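Local coordinates for protein Pbp related beta-lactamase (PDB 2QMI) that probably acts as a serine peptidase of the penicillin-binding protein and beta-lactamase family, assembling into a self-compartmentalizing octamer, at residues I252-S257 against K266-Y271. Numbering follows the deposited sequence.
Sequences IERDES and KMETSY
A Schellman motif closing helix 241-252 and the C-terminal end of helix 261-267 are joined here, in the beta-lactamase-type domain, by a salt bridge between Arg-254 and Glu-268. Arg-254, at positive phi, is the C-prime residue of the motif, with Asp-255 N bonded to Met-250 O and Arg-254 N to Tyr-251 O. From there its side chain runs extended from CG to NE, past Ile-264 and Pro-317, and meets Glu-268 coming from the opposite direction. The bridge is two-pronged but uneven. NH1 of Arg-254 donates to OE2 of Glu-268 over 3.0 Å, on the syn side though 28° out of the carboxylate plane; NH2 lies equally near OE1, 3.0 Å, yet its bend to 121° makes that bond weak. The guanidinium and carboxylate planes stand 57° apart, which goes with the poor angle of the second bond. OE2 of Glu-268 also accepts from the hydroxyl of Tyr-315, so Glu-268 links the loop after helix 241-252 to strand 310-316 of the central sheet. Past Arg-254 the loop folds into an Asx turn, Ser-257 N reaching Asp-255 OD1 at 3.0 Å, while Ser-257 OG bonds Asp-255 OD2 at 2.6 Å. Beyond Glu-268, Tyr-271 OH bonds Lys-266 O at 2.6 Å, which also accepts from Thr-269 N. Arginine and tyrosine together hold the buried carboxylate and should limit its rotation; the positive charge would be expected to keep Glu-268 ionised.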
ATOM      1  N   ILE A 252     -50.987 -20.337  23.292  1.00 24.14           N
ATOM      2  CA  ILE A 252     -52.227 -19.908  22.648  1.00 25.72           C
ATOM      3  C   ILE A 252     -53.468 -20.575  23.246  1.00 26.15           C
ATOM      4  O   ILE A 252     -54.365 -19.896  23.755  1.00 26.88           O
ATOM      5  CB  ILE A 252     -52.197 -20.206  21.128  1.00 24.50           C
ATOM      6  CG1 ILE A 252     -51.119 -19.363  20.451  1.00 24.19           C
ATOM      7  CG2 ILE A 252     -53.572 -19.929  20.507  1.00 25.56           C
ATOM      8  CD1 ILE A 252     -50.788 -19.829  19.044  1.00 22.51           C
ATOM      9  N   GLU A 253     -53.513 -21.903  23.177  1.00 27.02           N
ATOM     10  CA  GLU A 253     -54.646 -22.673  23.683  1.00 28.24           C
ATOM     11  C   GLU A 253     -54.617 -22.779  25.201  1.00 28.68           C
ATOM     12  O   GLU A 253     -55.392 -23.528  25.802  1.00 27.32           O
ATOM     13  CB  GLU A 253     -54.631 -24.072  23.067  1.00 29.41           C
ATOM     14  CG  GLU A 253     -54.446 -24.065  21.554  1.00 33.67           C
ATOM     15  CD  GLU A 253     -54.422 -25.463  20.959  1.00 36.29           C
ATOM     16  OE1 GLU A 253     -53.695 -26.333  21.496  1.00 38.22           O
ATOM     17  OE2 GLU A 253     -55.128 -25.696  19.952  1.00 37.68           O
ATOM     18  N   ARG A 254     -53.717 -22.014  25.811  1.00 29.15           N
ATOM     19  CA  ARG A 254     -53.552 -21.998  27.256  1.00 28.28           C
ATOM     20  C   ARG A 254     -53.716 -23.397  27.822  1.00 28.83           C
ATOM     21  O   ARG A 254     -54.441 -23.618  28.802  1.00 28.94           O
ATOM     22  CB  ARG A 254     -54.552 -21.032  27.885  1.00 29.49           C
ATOM     23  CG  ARG A 254     -54.493 -19.644  27.256  1.00 29.12           C
ATOM     24  CD  ARG A 254     -55.082 -18.601  28.177  1.00 28.80           C
ATOM     25  NE  ARG A 254     -54.906 -17.235  27.681  1.00 29.44           N
ATOM     26  CZ  ARG A 254     -53.769 -16.740  27.189  1.00 28.49           C
ATOM     27  NH1 ARG A 254     -52.676 -17.496  27.099  1.00 28.08           N
ATOM     28  NH2 ARG A 254     -53.716 -15.468  26.822  1.00 29.01           N
ATOM     29  N   ASP A 255     -53.036 -24.342  27.173  1.00 28.40           N
ATOM     30  CA  ASP A 255     -53.050 -25.740  27.577  1.00 27.69           C
ATOM     31  C   ASP A 255     -52.280 -25.887  28.895  1.00 27.78           C
ATOM     32  O   ASP A 255     -51.283 -25.190  29.119  1.00 25.83           O
ATOM     33  CB  ASP A 255     -52.421 -26.585  26.466  1.00 29.33           C
ATOM     34  CG  ASP A 255     -51.473 -27.630  26.995  1.00 31.33           C
ATOM     35  OD1 ASP A 255     -50.449 -27.243  27.606  1.00 33.00           O
ATOM     36  OD2 ASP A 255     -51.748 -28.832  26.803  1.00 31.33           O
ATOM     37  N   GLU A 256     -52.728 -26.803  29.753  1.00 26.88           N
ATOM     38  CA  GLU A 256     -52.106 -26.989  31.061  1.00 27.36           C
ATOM     39  C   GLU A 256     -51.271 -28.253  31.279  1.00 27.37           C
ATOM     40  O   GLU A 256     -51.221 -28.785  32.388  1.00 27.61           O
ATOM     41  CB  GLU A 256     -53.196 -26.883  32.140  1.00 26.09           C
ATOM     42  CG  GLU A 256     -53.945 -25.553  32.083  1.00 27.82           C
ATOM     43  CD  GLU A 256     -55.116 -25.473  33.042  1.00 29.68           C
ATOM     44  OE1 GLU A 256     -56.046 -26.307  32.914  1.00 31.47           O
ATOM     45  OE2 GLU A 256     -55.115 -24.570  33.916  1.00 28.56           O
ATOM     46  N   SER A 257     -50.606 -28.723  30.232  1.00 28.94           N
ATOM     47  CA  SER A 257     -49.766 -29.910  30.334  1.00 30.43           C
ATOM     48  C   SER A 257     -48.503 -29.625  31.156  1.00 30.31           C
ATOM     49  O   SER A 257     -47.905 -30.550  31.714  1.00 31.02           O
ATOM     50  CB  SER A 257     -49.324 -30.388  28.941  1.00 32.81           C
ATOM     51  OG  SER A 257     -50.425 -30.704  28.107  1.00 36.61           O
ATOM     52  N   LYS A 266     -49.323 -15.156  34.200  1.00 27.46           N
ATOM     53  CA  LYS A 266     -48.328 -14.426  34.972  1.00 27.42           C
ATOM     54  C   LYS A 266     -47.190 -14.035  34.033  1.00 26.07           C
ATOM     55  O   LYS A 266     -46.663 -12.929  34.103  1.00 26.15           O
ATOM     56  CB  LYS A 266     -47.779 -15.293  36.110  1.00 28.31           C
ATOM     57  CG  LYS A 266     -48.685 -15.387  37.331  1.00 30.02           C
ATOM     58  CD  LYS A 266     -47.941 -15.982  38.530  1.00 30.44           C
ATOM     59  CE  LYS A 266     -48.850 -16.085  39.745  1.00 30.16           C
ATOM     60  NZ  LYS A 266     -50.043 -16.933  39.472  1.00 31.24           N
ATOM     61  N   MET A 267     -46.831 -14.956  33.144  1.00 24.82           N
ATOM     62  CA  MET A 267     -45.750 -14.734  32.190  1.00 23.69           C
ATOM     63  C   MET A 267     -46.086 -13.674  31.147  1.00 22.71           C
ATOM     64  O   MET A 267     -45.191 -12.994  30.646  1.00 23.28           O
ATOM     65  CB  MET A 267     -45.397 -16.050  31.489  1.00 22.01           C
ATOM     66  CG  MET A 267     -44.872 -17.126  32.428  1.00 22.91           C
ATOM     67  SD  MET A 267     -44.565 -18.708  31.605  1.00 22.21           S
ATOM     68  CE  MET A 267     -43.198 -18.258  30.528  1.00 22.55           C
ATOM     69  N   GLU A 268     -47.373 -13.534  30.830  1.00 22.42           N
ATOM     70  CA  GLU A 268     -47.833 -12.569  29.830  1.00 21.98           C
ATOM     71  C   GLU A 268     -48.197 -11.220  30.437  1.00 22.35           C
ATOM     72  O   GLU A 268     -48.750 -10.360  29.754  1.00 23.13           O
ATOM     73  CB  GLU A 268     -49.054 -13.121  29.079  1.00 21.80           C
ATOM     74  CG  GLU A 268     -48.833 -14.473  28.416  1.00 22.53           C
ATOM     75  CD  GLU A 268     -50.082 -15.001  27.714  1.00 25.00           C
ATOM     76  OE1 GLU A 268     -51.157 -14.365  27.836  1.00 25.73           O
ATOM     77  OE2 GLU A 268     -49.990 -16.055  27.039  1.00 25.01           O
ATOM     78  N   THR A 269     -47.885 -11.028  31.716  1.00 22.24           N
ATOM     79  CA  THR A 269     -48.209  -9.769  32.383  1.00 22.18           C
ATOM     80  C   THR A 269     -47.043  -8.781  32.349  1.00 21.78           C
ATOM     81  O   THR A 269     -45.918  -9.121  32.699  1.00 21.40           O
ATOM     82  CB  THR A 269     -48.618 -10.010  33.857  1.00 21.43           C
ATOM     83  OG1 THR A 269     -49.733 -10.909  33.905  1.00 22.55           O
ATOM     84  CG2 THR A 269     -49.016  -8.697  34.528  1.00 21.67           C
ATOM     85  N   SER A 270     -47.321  -7.554  31.928  1.00 21.03           N
ATOM     86  CA  SER A 270     -46.285  -6.539  31.863  1.00 22.09           C
ATOM     87  C   SER A 270     -45.993  -5.993  33.260  1.00 23.08           C
ATOM     88  O   SER A 270     -46.795  -5.247  33.822  1.00 21.65           O
ATOM     89  CB  SER A 270     -46.715  -5.399  30.932  1.00 21.93           C
ATOM     90  OG  SER A 270     -45.654  -4.475  30.734  1.00 23.82           O
ATOM     91  N   TYR A 271     -44.843  -6.377  33.815  1.00 23.48           N
ATOM     92  CA  TYR A 271     -44.438  -5.928  35.148  1.00 23.85           C
ATOM     93  C   TYR A 271     -43.593  -4.661  35.090  1.00 25.07           C
ATOM     94  O   TYR A 271     -43.516  -3.913  36.060  1.00 24.30           O
ATOM     95  CB  TYR A 271     -43.631  -7.021  35.851  1.00 23.07           C
ATOM     96  CG  TYR A 271     -44.394  -8.301  36.036  1.00 23.93           C
ATOM     97  CD1 TYR A 271     -45.362  -8.424  37.037  1.00 23.72           C
ATOM     98  CD2 TYR A 271     -44.199  -9.375  35.170  1.00 22.65           C
ATOM     99  CE1 TYR A 271     -46.119  -9.592  37.164  1.00 22.15           C
ATOM    100  CE2 TYR A 271     -44.952 -10.539  35.288  1.00 22.63           C
ATOM    101  CZ  TYR A 271     -45.906 -10.641  36.285  1.00 20.77           C
ATOM    102  OH  TYR A 271     -46.641 -11.797  36.392  1.00 22.35           O
TER